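Local coordinates for adenosyl-chloride synthase (Thermotoga maritima, PDB 2ZBV), which binds adenosine and, as a member of the SAM hydrolase and SAM-dependent halogenase family, probably splits S-adenosyl-L-methionine to adenosine or a 5'-halogenated adenosine, at residues T6-K11 and F124-R129; V66-Y69 and S74-A77; F117-P122 and G128-A133; E37-P40 and R44-S47; V17-I22 and I31-H36. All blocks are in the same frame, centred on the assembly; numbering follows the deposited sequence.

Contact 1 (T6-K11 and F124-R129). With ADN (adenosine), chain D.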
# COMPACT_ATOMS: atom_id res chain seq x y z
N THR A 6 -10.06 6.29 2.07
CA THR A 6 -11.11 5.66 1.24
C THR A 6 -11.23 4.16 1.52
O THR A 6 -10.50 3.59 2.32
CB THR A 6 -10.81 5.77 -0.28
OG1 THR A 6 -9.83 4.79 -0.64
CG2 THR A 6 -10.29 7.17 -0.66
N ASP A 7 -12.17 3.53 0.81
CA ASP A 7 -12.39 2.09 0.89
C ASP A 7 -12.11 1.51 -0.50
O ASP A 7 -12.58 0.43 -0.84
CB ASP A 7 -13.85 1.79 1.30
CG ASP A 7 -14.87 2.31 0.28
OD1 ASP A 7 -14.54 3.22 -0.50
OD2 ASP A 7 -16.03 1.82 0.27
N TRP A 8 -11.31 2.24 -1.29
CA TRP A 8 -11.01 1.81 -2.66
C TRP A 8 -10.00 0.68 -2.81
O TRP A 8 -10.03 -0.04 -3.80
CB TRP A 8 -10.53 3.00 -3.50
CG TRP A 8 -11.44 4.19 -3.52
CD1 TRP A 8 -12.69 4.30 -2.96
CD2 TRP A 8 -11.12 5.49 -4.02
NE1 TRP A 8 -13.16 5.58 -3.08
CE2 TRP A 8 -12.22 6.34 -3.73
CE3 TRP A 8 -10.01 6.03 -4.70
CZ2 TRP A 8 -12.23 7.70 -4.08
CZ3 TRP A 8 -10.03 7.38 -5.05
CH2 TRP A 8 -11.13 8.20 -4.73
N GLY A 9 -9.12 0.52 -1.83
CA GLY A 9 -8.11 -0.52 -1.90
C GLY A 9 -6.91 -0.05 -2.71
O GLY A 9 -7.04 0.80 -3.57
N LEU A 10 -5.73 -0.61 -2.44
CA LEU A 10 -4.52 -0.22 -3.16
C LEU A 10 -4.29 -1.12 -4.37
O LEU A 10 -3.38 -0.87 -5.18
CB LEU A 10 -3.30 -0.27 -2.23
CG LEU A 10 -3.18 0.86 -1.20
CD1 LEU A 10 -1.96 0.63 -0.33
CD2 LEU A 10 -3.08 2.21 -1.91
N LYS A 11 -5.10 -2.15 -4.49
CA LYS A 11 -4.99 -3.08 -5.61
C LYS A 11 -5.51 -2.48 -6.92
O LYS A 11 -4.93 -2.70 -7.98
CB LYS A 11 -5.74 -4.38 -5.28
CG LYS A 11 -5.77 -5.38 -6.43
CD LYS A 11 -6.28 -6.74 -5.98
CE LYS A 11 -6.43 -7.67 -7.18
NZ LYS A 11 -5.17 -7.75 -7.99
N PHE A 124 -21.12 8.74 -13.01
CA PHE A 124 -22.18 8.51 -12.04
C PHE A 124 -21.70 7.82 -10.78
O PHE A 124 -22.26 8.02 -9.71
CB PHE A 124 -23.30 7.66 -12.64
CG PHE A 124 -23.91 8.24 -13.88
CD1 PHE A 124 -24.42 9.53 -13.88
CD2 PHE A 124 -24.00 7.48 -15.05
CE1 PHE A 124 -25.01 10.07 -15.03
CE2 PHE A 124 -24.58 8.00 -16.20
CZ PHE A 124 -25.08 9.30 -16.19
N THR A 125 -20.66 7.00 -10.90
CA THR A 125 -20.19 6.25 -9.74
C THR A 125 -18.77 6.48 -9.23
O THR A 125 -18.26 5.68 -8.45
CB THR A 125 -20.39 4.73 -10.00
OG1 THR A 125 -19.64 4.34 -11.16
CG2 THR A 125 -21.87 4.42 -10.25
N PHE A 126 -18.13 7.57 -9.65
CA PHE A 126 -16.77 7.86 -9.17
C PHE A 126 -16.60 9.35 -8.87
O PHE A 126 -15.70 10.00 -9.41
CB PHE A 126 -15.73 7.40 -10.19
CG PHE A 126 -14.33 7.25 -9.62
CD1 PHE A 126 -14.10 7.32 -8.25
CD2 PHE A 126 -13.24 7.03 -10.46
CE1 PHE A 126 -12.80 7.16 -7.72
CE2 PHE A 126 -11.95 6.88 -9.95
CZ PHE A 126 -11.73 6.94 -8.57
N HIS A 127 -17.46 9.89 -8.01
CA HIS A 127 -17.38 11.29 -7.64
C HIS A 127 -16.06 11.54 -6.91
O HIS A 127 -15.56 12.66 -6.86
CB HIS A 127 -18.57 11.68 -6.75
CG HIS A 127 -19.87 11.79 -7.49
ND1 HIS A 127 -19.99 11.48 -8.83
CD2 HIS A 127 -21.10 12.16 -7.07
CE1 HIS A 127 -21.25 11.66 -9.21
NE2 HIS A 127 -21.94 12.07 -8.16
N GLY A 128 -15.49 10.48 -6.34
CA GLY A 128 -14.21 10.61 -5.66
C GLY A 128 -13.16 11.24 -6.56
O GLY A 128 -12.36 12.06 -6.12
N ARG A 129 -13.17 10.86 -7.83
CA ARG A 129 -12.21 11.40 -8.81
C ARG A 129 -12.68 12.69 -9.48
O ARG A 129 -11.90 13.62 -9.68
CB ARG A 129 -11.95 10.37 -9.92
CG ARG A 129 -11.12 10.91 -11.10
CD ARG A 129 -11.21 10.01 -12.34
NE ARG A 129 -12.55 10.02 -12.93
CZ ARG A 129 -13.01 9.13 -13.80
NH1 ARG A 129 -12.23 8.14 -14.22
NH2 ARG A 129 -14.25 9.23 -14.26
O5' ADN D . -17.14 6.30 -6.08
C5' ADN D . -16.37 5.56 -5.13
C4' ADN D . -17.31 4.84 -4.17
O4' ADN D . -18.16 3.87 -4.85
C3' ADN D . -16.56 4.04 -3.08
O3' ADN D . -16.33 4.85 -1.92
C2' ADN D . -17.49 2.84 -2.82
O2' ADN D . -17.97 2.81 -1.48
C1' ADN D . -18.64 2.99 -3.82
N9 ADN D . -18.99 1.67 -4.38
C8 ADN D . -18.20 0.91 -5.22
N7 ADN D . -18.81 -0.20 -5.53
C5 ADN D . -20.01 -0.23 -4.92
C6 ADN D . -21.09 -1.16 -4.87
N6 ADN D . -21.02 -2.36 -5.58
N1 ADN D . -22.18 -0.85 -4.13
C2 ADN D . -22.26 0.30 -3.44
N3 ADN D . -21.27 1.20 -3.46
C4 ADN D . -20.15 0.98 -4.17
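Phe126 presents its rim to a face of the Trp8 indole in an edge-to-face (T-shaped) aromatic pair that lines the ribose end of the adenosine pocket, in the N-terminal domain of the SAM hydroxide adenosyltransferase family. The ring planes stand at 77° to each other, with the Phe126 centroid 5.1 Å from that of the six-membered ring of Trp8. Phe126 CE1 makes the closest approach, 3.6 Å from Trp8 CH2 and nearer the rim of the indole than its middle. The phenyl ring is brought there by a first torsion that sets CG opposite the backbone N (chi1 -162°). The other indole face rests on Thr6 CG2, centred over the ring, so the indole is sandwiched between a methyl group and a phenyl edge. Thr6 also accepts the Trp8 backbone N-H on OG1, closing an ST turn. Trp8 CZ2 lies 3.9 Å from Gly128 CA, where a CB would collide with the indole. At the indole edge, NE1 is 3.5 Å from ADN O3', which lies near the ring plane. Replacing Trp8 with an alanine would probably leave the Phe126 edge without its aromatic partner and open a gap beside the ribose. Asn182, Val242 and Leu244 of a second subunit also hydrogen-bond the adenosine, so the pocket lies at a subunit interface. The two segments hold the sugar by opposite ends: Thr125 O accepts from ADN O5' at 2.7 Å, whereas the Asp7 carboxylate takes one ribose hydroxyl on each oxygen, OD1 from O3' and OD2 from O2', both at 2.8 Å.

Contact 2 (V66-Y69 and S74-A77). With ADN (adenosine), chain D.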
# COMPACT_ATOMS: atom_id res chain seq x y z
N VAL A 66 -13.49 9.49 1.12
CA VAL A 66 -14.44 8.90 0.21
C VAL A 66 -14.77 7.42 0.42
O VAL A 66 -14.10 6.53 -0.12
CB VAL A 66 -14.00 9.10 -1.27
CG1 VAL A 66 -15.12 8.66 -2.21
CG2 VAL A 66 -13.66 10.57 -1.52
N VAL A 67 -15.80 7.18 1.22
CA VAL A 67 -16.37 5.85 1.48
C VAL A 67 -17.78 6.30 1.13
O VAL A 67 -18.51 6.85 1.96
CB VAL A 67 -16.26 5.46 2.96
CG1 VAL A 67 -16.87 4.07 3.17
CG2 VAL A 67 -14.79 5.45 3.38
N ASP A 68 -18.14 6.06 -0.12
CA ASP A 68 -19.39 6.58 -0.66
C ASP A 68 -20.29 5.59 -1.40
O ASP A 68 -20.41 5.65 -2.62
CB ASP A 68 -18.95 7.75 -1.56
CG ASP A 68 -20.08 8.59 -2.07
OD1 ASP A 68 -21.18 8.57 -1.47
OD2 ASP A 68 -19.83 9.29 -3.07
N TYR A 69 -20.95 4.70 -0.67
CA TYR A 69 -21.83 3.71 -1.31
C TYR A 69 -23.01 4.37 -2.02
O TYR A 69 -23.59 3.78 -2.94
CB TYR A 69 -22.35 2.72 -0.26
CG TYR A 69 -23.13 3.38 0.86
CD1 TYR A 69 -24.50 3.62 0.74
CD2 TYR A 69 -22.49 3.79 2.03
CE1 TYR A 69 -25.22 4.27 1.75
CE2 TYR A 69 -23.19 4.44 3.04
CZ TYR A 69 -24.55 4.67 2.90
OH TYR A 69 -25.23 5.34 3.90
N SER A 74 -29.12 11.02 -4.55
CA SER A 74 -29.44 12.38 -4.11
C SER A 74 -28.65 12.80 -2.87
O SER A 74 -28.80 13.92 -2.38
CB SER A 74 -30.93 12.50 -3.82
OG SER A 74 -31.31 11.66 -2.74
N ARG A 75 -27.82 11.90 -2.36
CA ARG A 75 -27.02 12.23 -1.18
C ARG A 75 -26.15 13.43 -1.53
O ARG A 75 -25.58 13.51 -2.62
CB ARG A 75 -26.17 11.02 -0.76
CG ARG A 75 -25.02 10.69 -1.71
CD ARG A 75 -23.70 11.25 -1.20
NE ARG A 75 -22.59 10.96 -2.11
CZ ARG A 75 -22.33 11.65 -3.23
NH1 ARG A 75 -23.10 12.67 -3.57
NH2 ARG A 75 -21.31 11.29 -4.00
N LYS A 76 -26.04 14.36 -0.59
CA LYS A 76 -25.25 15.57 -0.81
C LYS A 76 -23.75 15.35 -0.72
O LYS A 76 -23.27 14.49 0.01
CB LYS A 76 -25.66 16.65 0.22
CG LYS A 76 -27.11 17.13 0.10
CD LYS A 76 -27.44 18.12 1.23
CE LYS A 76 -28.92 18.51 1.25
NZ LYS A 76 -29.31 19.36 0.09
N ALA A 77 -23.02 16.15 -1.48
CA ALA A 77 -21.56 16.14 -1.49
C ALA A 77 -21.27 17.39 -0.67
O ALA A 77 -21.79 18.47 -0.97
CB ALA A 77 -21.04 16.30 -2.91
O5' ADN D . -17.14 6.30 -6.08
C5' ADN D . -16.37 5.56 -5.13
C4' ADN D . -17.31 4.84 -4.17
O4' ADN D . -18.16 3.87 -4.85
C3' ADN D . -16.56 4.04 -3.08
O3' ADN D . -16.33 4.85 -1.92
C2' ADN D . -17.49 2.84 -2.82
O2' ADN D . -17.97 2.81 -1.48
C1' ADN D . -18.64 2.99 -3.82
N9 ADN D . -18.99 1.67 -4.38
C8 ADN D . -18.20 0.91 -5.22
N7 ADN D . -18.81 -0.20 -5.53
C5 ADN D . -20.01 -0.23 -4.92
C6 ADN D . -21.09 -1.16 -4.87
N6 ADN D . -21.02 -2.36 -5.58
N1 ADN D . -22.18 -0.85 -4.13
C2 ADN D . -22.26 0.30 -3.44
N3 ADN D . -21.27 1.20 -3.46
C4 ADN D . -20.15 0.98 -4.17
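Asp68 and Arg75 are joined by a bidentate salt bridge in the loop between strands 62-66 and 77-82. Arg75 approaches side-on, giving NE to Asp68 OD1 at 2.8 Å and NH2 to Asp68 OD2 at 2.7 Å. Both bonds are nearly straight, and the carboxylate and guanidinium planes are only 19° apart. OD2 is met through its syn lone pair; OD1 is also met on its syn side, though somewhat out of the carboxylate plane. Two bonds between flat groups fix the rotation of the carboxylate. The arginine chain bends at chi2 (99°) to turn its NE edge toward the aspartate.

The hydrogen bond to the ligand comes from the backbone instead: Asp68 N donates to ADN O3' at 2.8 Å. The salt bridge thus ties the side chain of the same residue whose amide holds the ribose to the far end of the loop.

Van der Waals contact with the base is made by Tyr69, whose CA lies 3.4 Å from ADN N3.

Around the ion pair, Phe132 of helix 127-140 and Pro91 of strand 87-91 pack on both Asp68 and Arg75, while His127, also of helix 127-140, touches the arginine.

Contact 3 (F117-P122 and G128-A133)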
# COMPACT_ATOMS: atom_id res chain seq x y z
N PHE A 117 -14.91 21.04 -10.50
CA PHE A 117 -14.88 19.64 -10.92
C PHE A 117 -13.77 19.31 -11.89
O PHE A 117 -13.24 20.19 -12.57
CB PHE A 117 -16.23 19.24 -11.54
CG PHE A 117 -17.41 19.36 -10.61
CD1 PHE A 117 -17.24 19.78 -9.29
CD2 PHE A 117 -18.68 19.02 -11.04
CE1 PHE A 117 -18.32 19.87 -8.42
CE2 PHE A 117 -19.77 19.10 -10.18
CZ PHE A 117 -19.59 19.53 -8.86
N TYR A 118 -13.42 18.03 -11.96
CA TYR A 118 -12.38 17.54 -12.86
C TYR A 118 -12.99 17.42 -14.26
O TYR A 118 -12.31 17.61 -15.26
CB TYR A 118 -11.86 16.19 -12.36
CG TYR A 118 -11.11 15.33 -13.36
CD1 TYR A 118 -9.99 15.80 -14.04
CD2 TYR A 118 -11.52 14.01 -13.60
CE1 TYR A 118 -9.28 14.98 -14.94
CE2 TYR A 118 -10.83 13.18 -14.48
CZ TYR A 118 -9.71 13.67 -15.15
OH TYR A 118 -9.03 12.84 -16.01
N LYS A 119 -14.28 17.12 -14.31
CA LYS A 119 -14.98 17.01 -15.59
C LYS A 119 -16.33 17.70 -15.56
O LYS A 119 -16.99 17.75 -14.52
CB LYS A 119 -15.16 15.54 -15.98
CG LYS A 119 -13.85 14.88 -16.37
CD LYS A 119 -14.04 13.60 -17.16
CE LYS A 119 -14.65 12.49 -16.33
NZ LYS A 119 -14.50 11.20 -17.06
N LYS A 120 -16.73 18.25 -16.70
CA LYS A 120 -17.99 18.95 -16.83
C LYS A 120 -19.15 18.02 -16.46
O LYS A 120 -20.09 18.42 -15.78
CB LYS A 120 -18.16 19.45 -18.27
CG LYS A 120 -19.40 20.31 -18.50
CD LYS A 120 -19.40 20.91 -19.90
CE LYS A 120 -19.39 19.82 -20.98
NZ LYS A 120 -19.37 20.39 -22.36
N ASN A 121 -19.05 16.77 -16.92
CA ASN A 121 -20.07 15.76 -16.64
C ASN A 121 -19.44 14.64 -15.82
O ASN A 121 -18.85 13.71 -16.37
CB ASN A 121 -20.63 15.19 -17.95
CG ASN A 121 -21.44 16.21 -18.73
OD1 ASN A 121 -21.46 16.18 -19.96
ND2 ASN A 121 -22.14 17.09 -18.02
N PRO A 122 -19.55 14.71 -14.49
CA PRO A 122 -18.98 13.69 -13.60
C PRO A 122 -19.54 12.30 -13.85
O PRO A 122 -20.72 12.15 -14.19
CB PRO A 122 -19.36 14.19 -12.21
CG PRO A 122 -19.42 15.68 -12.39
CD PRO A 122 -20.13 15.82 -13.71
N GLY A 128 -15.49 10.48 -6.34
CA GLY A 128 -14.21 10.61 -5.66
C GLY A 128 -13.16 11.24 -6.56
O GLY A 128 -12.36 12.06 -6.12
N ARG A 129 -13.17 10.86 -7.83
CA ARG A 129 -12.21 11.40 -8.81
C ARG A 129 -12.68 12.69 -9.48
O ARG A 129 -11.90 13.62 -9.68
CB ARG A 129 -11.95 10.37 -9.92
CG ARG A 129 -11.12 10.91 -11.10
CD ARG A 129 -11.21 10.01 -12.34
NE ARG A 129 -12.55 10.02 -12.93
CZ ARG A 129 -13.01 9.13 -13.80
NH1 ARG A 129 -12.23 8.14 -14.22
NH2 ARG A 129 -14.25 9.23 -14.26
N ASP A 130 -13.97 12.72 -9.84
CA ASP A 130 -14.53 13.85 -10.56
C ASP A 130 -14.99 15.06 -9.78
O ASP A 130 -15.08 16.15 -10.35
CB ASP A 130 -15.68 13.35 -11.44
CG ASP A 130 -15.26 12.24 -12.38
OD1 ASP A 130 -14.07 12.22 -12.76
OD2 ASP A 130 -16.11 11.40 -12.75
N ILE A 131 -15.28 14.88 -8.50
CA ILE A 131 -15.77 15.97 -7.67
C ILE A 131 -14.99 16.20 -6.37
O ILE A 131 -14.54 17.31 -6.10
CB ILE A 131 -17.25 15.76 -7.32
CG1 ILE A 131 -18.09 15.64 -8.60
CG2 ILE A 131 -17.74 16.91 -6.44
CD1 ILE A 131 -19.59 15.42 -8.34
N PHE A 132 -14.86 15.15 -5.56
CA PHE A 132 -14.17 15.27 -4.28
C PHE A 132 -12.69 15.59 -4.35
O PHE A 132 -12.22 16.53 -3.69
CB PHE A 132 -14.38 14.00 -3.45
CG PHE A 132 -15.80 13.76 -3.05
CD1 PHE A 132 -16.51 14.74 -2.34
CD2 PHE A 132 -16.44 12.57 -3.36
CE1 PHE A 132 -17.83 14.53 -1.96
CE2 PHE A 132 -17.77 12.34 -2.99
CZ PHE A 132 -18.46 13.32 -2.29
N ALA A 133 -11.94 14.81 -5.12
CA ALA A 133 -10.50 15.03 -5.22
C ALA A 133 -10.16 16.43 -5.73
O ALA A 133 -9.38 17.14 -5.10
CB ALA A 133 -9.85 13.96 -6.12
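Tyr118 and Asp130 are brought together by different first torsions: the tyrosine sets CG away from its own N (chi1 161°), the aspartate sets CG beside its N (chi1 -56°). The tyrosine ring then meets the carboxylate with its edge, Tyr118 CD2 lying 3.2 Å from Asp130 OD1, which sits near the ring plane. The Phe117 side chain runs beside that of Ile131, pointing the same way, and the isoleucine CG1 stands 4.0 Å above the Phe117 ring centroid, almost on the normal, a CH-pi contact. Pro122 closes on the same isoleucine, its CG 4.0 Å from Ile131 CG1, and places its CB against Asp130 CB.

The backbones are tied by one straight hydrogen bond, from Tyr118 N to Asp130 O at 3.0 Å. It fastens the loop after strand 105-110 to helix 127-140 near a wide, pi-type turn, marked by the bond from Ala133 N to Gly128 O.

On the polar side, Arg129 holds the neighbouring carboxylate side-on, with NE 2.7 Å from Asp130 OD1 and NH2 3.2 Å from Asp130 OD2. Ser123 also bonds to OD2. Asp56 of a second subunit receives Arg129 NH1 in a salt bridge and bonds to Tyr118 OH, carrying the network across the interface. Lys119 NZ comes within 3.4 Å of Arg129 NH2, two donors that do not bond, and lies beyond salt-bridge range of Asp130 OD1, at 4.4 Å. Lys119 and Arg129 thus gather round the Asp130 carboxylate, which is likely to favour its charged form.

Contact 4 (E37-P40 and R44-S47)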
# COMPACT_ATOMS: atom_id res chain seq x y z
N GLU A 37 -7.78 1.06 2.79
CA GLU A 37 -8.25 -0.29 3.07
C GLU A 37 -9.43 -0.38 4.02
O GLU A 37 -9.62 -1.41 4.67
CB GLU A 37 -7.10 -1.14 3.62
CG GLU A 37 -5.86 -1.18 2.74
CD GLU A 37 -6.17 -1.60 1.32
OE1 GLU A 37 -6.94 -2.57 1.14
OE2 GLU A 37 -5.63 -0.98 0.38
N VAL A 38 -10.22 0.68 4.14
CA VAL A 38 -11.41 0.60 4.98
C VAL A 38 -12.24 -0.46 4.27
O VAL A 38 -12.29 -0.48 3.05
CB VAL A 38 -12.23 1.91 4.97
CG1 VAL A 38 -13.56 1.68 5.69
CG2 VAL A 38 -11.45 3.03 5.64
N GLU A 39 -12.88 -1.35 5.02
CA GLU A 39 -13.69 -2.39 4.38
C GLU A 39 -14.75 -1.72 3.53
O GLU A 39 -15.30 -0.68 3.90
CB GLU A 39 -14.35 -3.30 5.43
CG GLU A 39 -13.37 -3.91 6.42
CD GLU A 39 -13.03 -2.97 7.56
OE1 GLU A 39 -13.82 -2.92 8.53
OE2 GLU A 39 -12.00 -2.28 7.49
N PRO A 40 -15.05 -2.31 2.36
CA PRO A 40 -16.06 -1.76 1.46
C PRO A 40 -17.31 -1.21 2.14
O PRO A 40 -17.94 -1.88 2.96
CB PRO A 40 -16.37 -2.93 0.54
CG PRO A 40 -15.03 -3.60 0.41
CD PRO A 40 -14.51 -3.59 1.84
N ARG A 44 -18.99 3.61 9.08
CA ARG A 44 -18.82 3.67 10.54
C ARG A 44 -17.35 3.53 10.91
O ARG A 44 -16.83 4.29 11.73
CB ARG A 44 -19.63 2.56 11.22
CG ARG A 44 -19.56 2.62 12.76
CD ARG A 44 -20.54 1.64 13.39
NE ARG A 44 -21.92 1.91 12.99
CZ ARG A 44 -22.63 2.96 13.38
NH1 ARG A 44 -22.10 3.85 14.21
NH2 ARG A 44 -23.87 3.12 12.95
N LYS A 45 -16.67 2.55 10.31
CA LYS A 45 -15.25 2.32 10.56
C LYS A 45 -14.44 3.54 10.09
O LYS A 45 -13.56 4.04 10.81
CB LYS A 45 -14.77 1.07 9.83
CG LYS A 45 -13.27 1.06 9.51
CD LYS A 45 -12.42 1.09 10.76
CE LYS A 45 -11.92 -0.30 11.13
NZ LYS A 45 -11.02 -0.88 10.09
N ALA A 46 -14.74 4.00 8.89
CA ALA A 46 -14.03 5.16 8.35
C ALA A 46 -14.18 6.40 9.26
O ALA A 46 -13.22 7.15 9.43
CB ALA A 46 -14.55 5.48 6.94
N SER A 47 -15.36 6.59 9.85
CA SER A 47 -15.58 7.76 10.71
C SER A 47 -14.62 7.75 11.89
O SER A 47 -14.09 8.78 12.29
CB SER A 47 -17.05 7.84 11.18
OG SER A 47 -17.38 6.86 12.15
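Val38 packs against Lys45 and Ala46 where the loop after strand 31-33 leads into helix 43-54, within the alpha/beta N-terminal domain. Its CG1 branch does most of the touching, 3.9 Å from Lys45 CG and 4.1 Å from Ala46 CB, while CG2 also borders the alanine methyl. The valine and the lysine run past one another in opposite directions, so the lower part of the lysine chain serves as an apolar surface.

Beyond this patch the lysine chain turns toward Glu39 and forms a single salt bridge of modest length, Lys45 NZ donating to the syn lone pair of Glu39 OE2 at 3.1 Å. It leaves the helix with CG opposite the backbone N (chi1 155°) and then bends at each later torsion, curling its ammonium back to the loop. Glu39 is bent as well (chi2 83°), and the two side chains meet at about a right angle.

Further out, Asn42 OD1 accepts from the backbone N of Lys45 at the start of helix 43-54, and Val67 covers Ala46. Around the charged pair, Glu255 contributes a second, weak ion pair to Lys45 NZ and also lies close to Glu39, while Lys11 of a third subunit makes a long, weak pair with Glu39. Two acidic groups thus share the lysine, which probably eases their mutual repulsion. Within the Glu39 carboxylate the ammonium favours one oxygen, OE1 standing 3.8 Å from Lys45 NZ.

Contact 5 (V17-I22 and I31-H36)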
# COMPACT_ATOMS: atom_id res chain seq x y z
N VAL A 17 -5.49 7.27 -9.92
CA VAL A 17 -6.09 8.26 -10.82
C VAL A 17 -6.56 9.50 -10.08
O VAL A 17 -6.50 10.59 -10.61
CB VAL A 17 -7.26 7.67 -11.66
CG1 VAL A 17 -6.74 6.59 -12.59
CG2 VAL A 17 -8.33 7.10 -10.75
N ALA A 18 -7.03 9.32 -8.85
CA ALA A 18 -7.48 10.44 -8.03
C ALA A 18 -6.26 11.30 -7.68
O ALA A 18 -6.35 12.53 -7.64
CB ALA A 18 -8.14 9.95 -6.76
N LYS A 19 -5.13 10.65 -7.43
CA LYS A 19 -3.91 11.39 -7.10
C LYS A 19 -3.43 12.16 -8.33
O LYS A 19 -2.93 13.28 -8.21
CB LYS A 19 -2.82 10.43 -6.63
CG LYS A 19 -3.05 9.89 -5.22
CD LYS A 19 -1.84 9.10 -4.74
CE LYS A 19 -2.02 8.60 -3.32
NZ LYS A 19 -0.85 7.78 -2.89
N ALA A 20 -3.59 11.55 -9.50
CA ALA A 20 -3.19 12.19 -10.75
C ALA A 20 -4.02 13.45 -10.95
O ALA A 20 -3.49 14.49 -11.33
CB ALA A 20 -3.39 11.23 -11.92
N VAL A 21 -5.31 13.36 -10.66
CA VAL A 21 -6.20 14.51 -10.81
C VAL A 21 -5.78 15.63 -9.86
O VAL A 21 -5.76 16.80 -10.25
CB VAL A 21 -7.66 14.12 -10.51
CG1 VAL A 21 -8.51 15.37 -10.34
CG2 VAL A 21 -8.21 13.26 -11.66
N ILE A 22 -5.44 15.27 -8.63
CA ILE A 22 -5.02 16.25 -7.64
C ILE A 22 -3.72 16.94 -8.08
O ILE A 22 -3.62 18.17 -8.04
CB ILE A 22 -4.79 15.58 -6.27
CG1 ILE A 22 -6.13 15.08 -5.71
CG2 ILE A 22 -4.13 16.58 -5.30
CD1 ILE A 22 -6.00 14.34 -4.39
N ILE A 31 0.12 14.81 -0.66
CA ILE A 31 -0.92 13.84 -0.35
C ILE A 31 -0.42 12.75 0.60
O ILE A 31 0.52 12.03 0.29
CB ILE A 31 -1.43 13.16 -1.64
CG1 ILE A 31 -1.85 14.24 -2.65
CG2 ILE A 31 -2.61 12.25 -1.32
CD1 ILE A 31 -2.20 13.68 -4.03
N ILE A 32 -1.05 12.65 1.76
CA ILE A 32 -0.66 11.62 2.71
C ILE A 32 -1.83 10.67 2.85
O ILE A 32 -2.92 11.07 3.21
CB ILE A 32 -0.33 12.19 4.09
CG1 ILE A 32 0.85 13.17 3.97
CG2 ILE A 32 0.00 11.04 5.06
CD1 ILE A 32 1.40 13.67 5.30
N ASP A 33 -1.60 9.41 2.52
CA ASP A 33 -2.64 8.40 2.62
C ASP A 33 -2.83 8.01 4.08
O ASP A 33 -1.87 7.68 4.78
CB ASP A 33 -2.25 7.16 1.82
CG ASP A 33 -2.15 7.44 0.32
OD1 ASP A 33 -1.26 6.84 -0.33
OD2 ASP A 33 -2.96 8.23 -0.21
N ILE A 34 -4.06 8.10 4.55
CA ILE A 34 -4.38 7.70 5.91
C ILE A 34 -4.54 6.19 5.78
O ILE A 34 -3.91 5.42 6.51
CB ILE A 34 -5.68 8.41 6.38
CG1 ILE A 34 -5.38 9.91 6.54
CG2 ILE A 34 -6.18 7.81 7.70
CD1 ILE A 34 -6.58 10.77 6.87
N THR A 35 -5.39 5.78 4.84
CA THR A 35 -5.61 4.37 4.50
C THR A 35 -6.63 4.26 3.38
O THR A 35 -7.53 5.08 3.27
CB THR A 35 -6.11 3.49 5.67
OG1 THR A 35 -6.30 2.15 5.18
CG2 THR A 35 -7.43 3.97 6.21
N HIS A 36 -6.47 3.25 2.55
CA HIS A 36 -7.39 3.02 1.45
C HIS A 36 -7.97 1.63 1.60
O HIS A 36 -8.58 1.09 0.67
CB HIS A 36 -6.65 3.15 0.13
CG HIS A 36 -6.20 4.55 -0.15
ND1 HIS A 36 -7.08 5.58 -0.40
CD2 HIS A 36 -4.96 5.11 -0.15
CE1 HIS A 36 -6.42 6.71 -0.54
NE2 HIS A 36 -5.13 6.46 -0.40
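The Asp33 carboxylate is gripped by Lys19 and His36, one on each oxygen, inside the beta-alpha-beta unit formed by strand 2-6, helix 14-25 and strand 31-33. Lys19 reaches over from the helix and donates through NZ to the syn lone pair of Asp33 OD1 at 2.8 Å, a salt bridge in which the two side chains approach from opposite directions. The lysine manages this span because its chain is fully extended beyond CG. His36 NE2 donates to Asp33 OD2, also at 2.8 Å and nearly straight; Asp33 OD2 lies in the imidazole plane, but the nitrogen stands well above the carboxylate plane, 78° out of it. An asparagine in place of Asp33 would probably leave the Lys19 ammonium without its counter-charge and is likely to weaken the anchoring of the His36 ring.

The imidazole is held on its other side too, as ND1 bonds to Thr6 OG1, and Phe4 meets the ring edge-to-face. This chain of bonds links Lys19 of the helix to Thr6, whose OG1 also accepts from Trp8 N.

Beside the polar group the helix and strand, running nearly antiparallel at 159°, are sealed by isoleucines. Lys19 lays its CG over Ile31 CD1, at 4.1 Å, so the lysine joins both kinds of contact. Ile22, backed by Ala133 of helix 127-140, meets Ile31 tip to tip: Ile31 CD1 lies 3.7 Å from Ile22 CG2 and 3.9 Å from Ile22 CD1.

All five contacts belong to the N-terminal domain, around its mixed six-stranded sheet. Along the chain, contacts 5, 4 and 2 follow one another inside the long loop closed by contact 1; contact 3 opens after contact 2 and ends on helix 127-140, sharing Gly128 and Arg129 with contact 1. Contacts 1 and 2, with centres about 11 Å apart, both touch the adenosine. Contact 5 lies about 10 Å from contact 1, centre to centre, and meets it through His36, whereas contacts 3 and 4 are about 22 Å apart between centres and do not touch. The contacts draw on helices 14-25, 43-54 and 127-140, and neighbouring subunits complete the adenosine site.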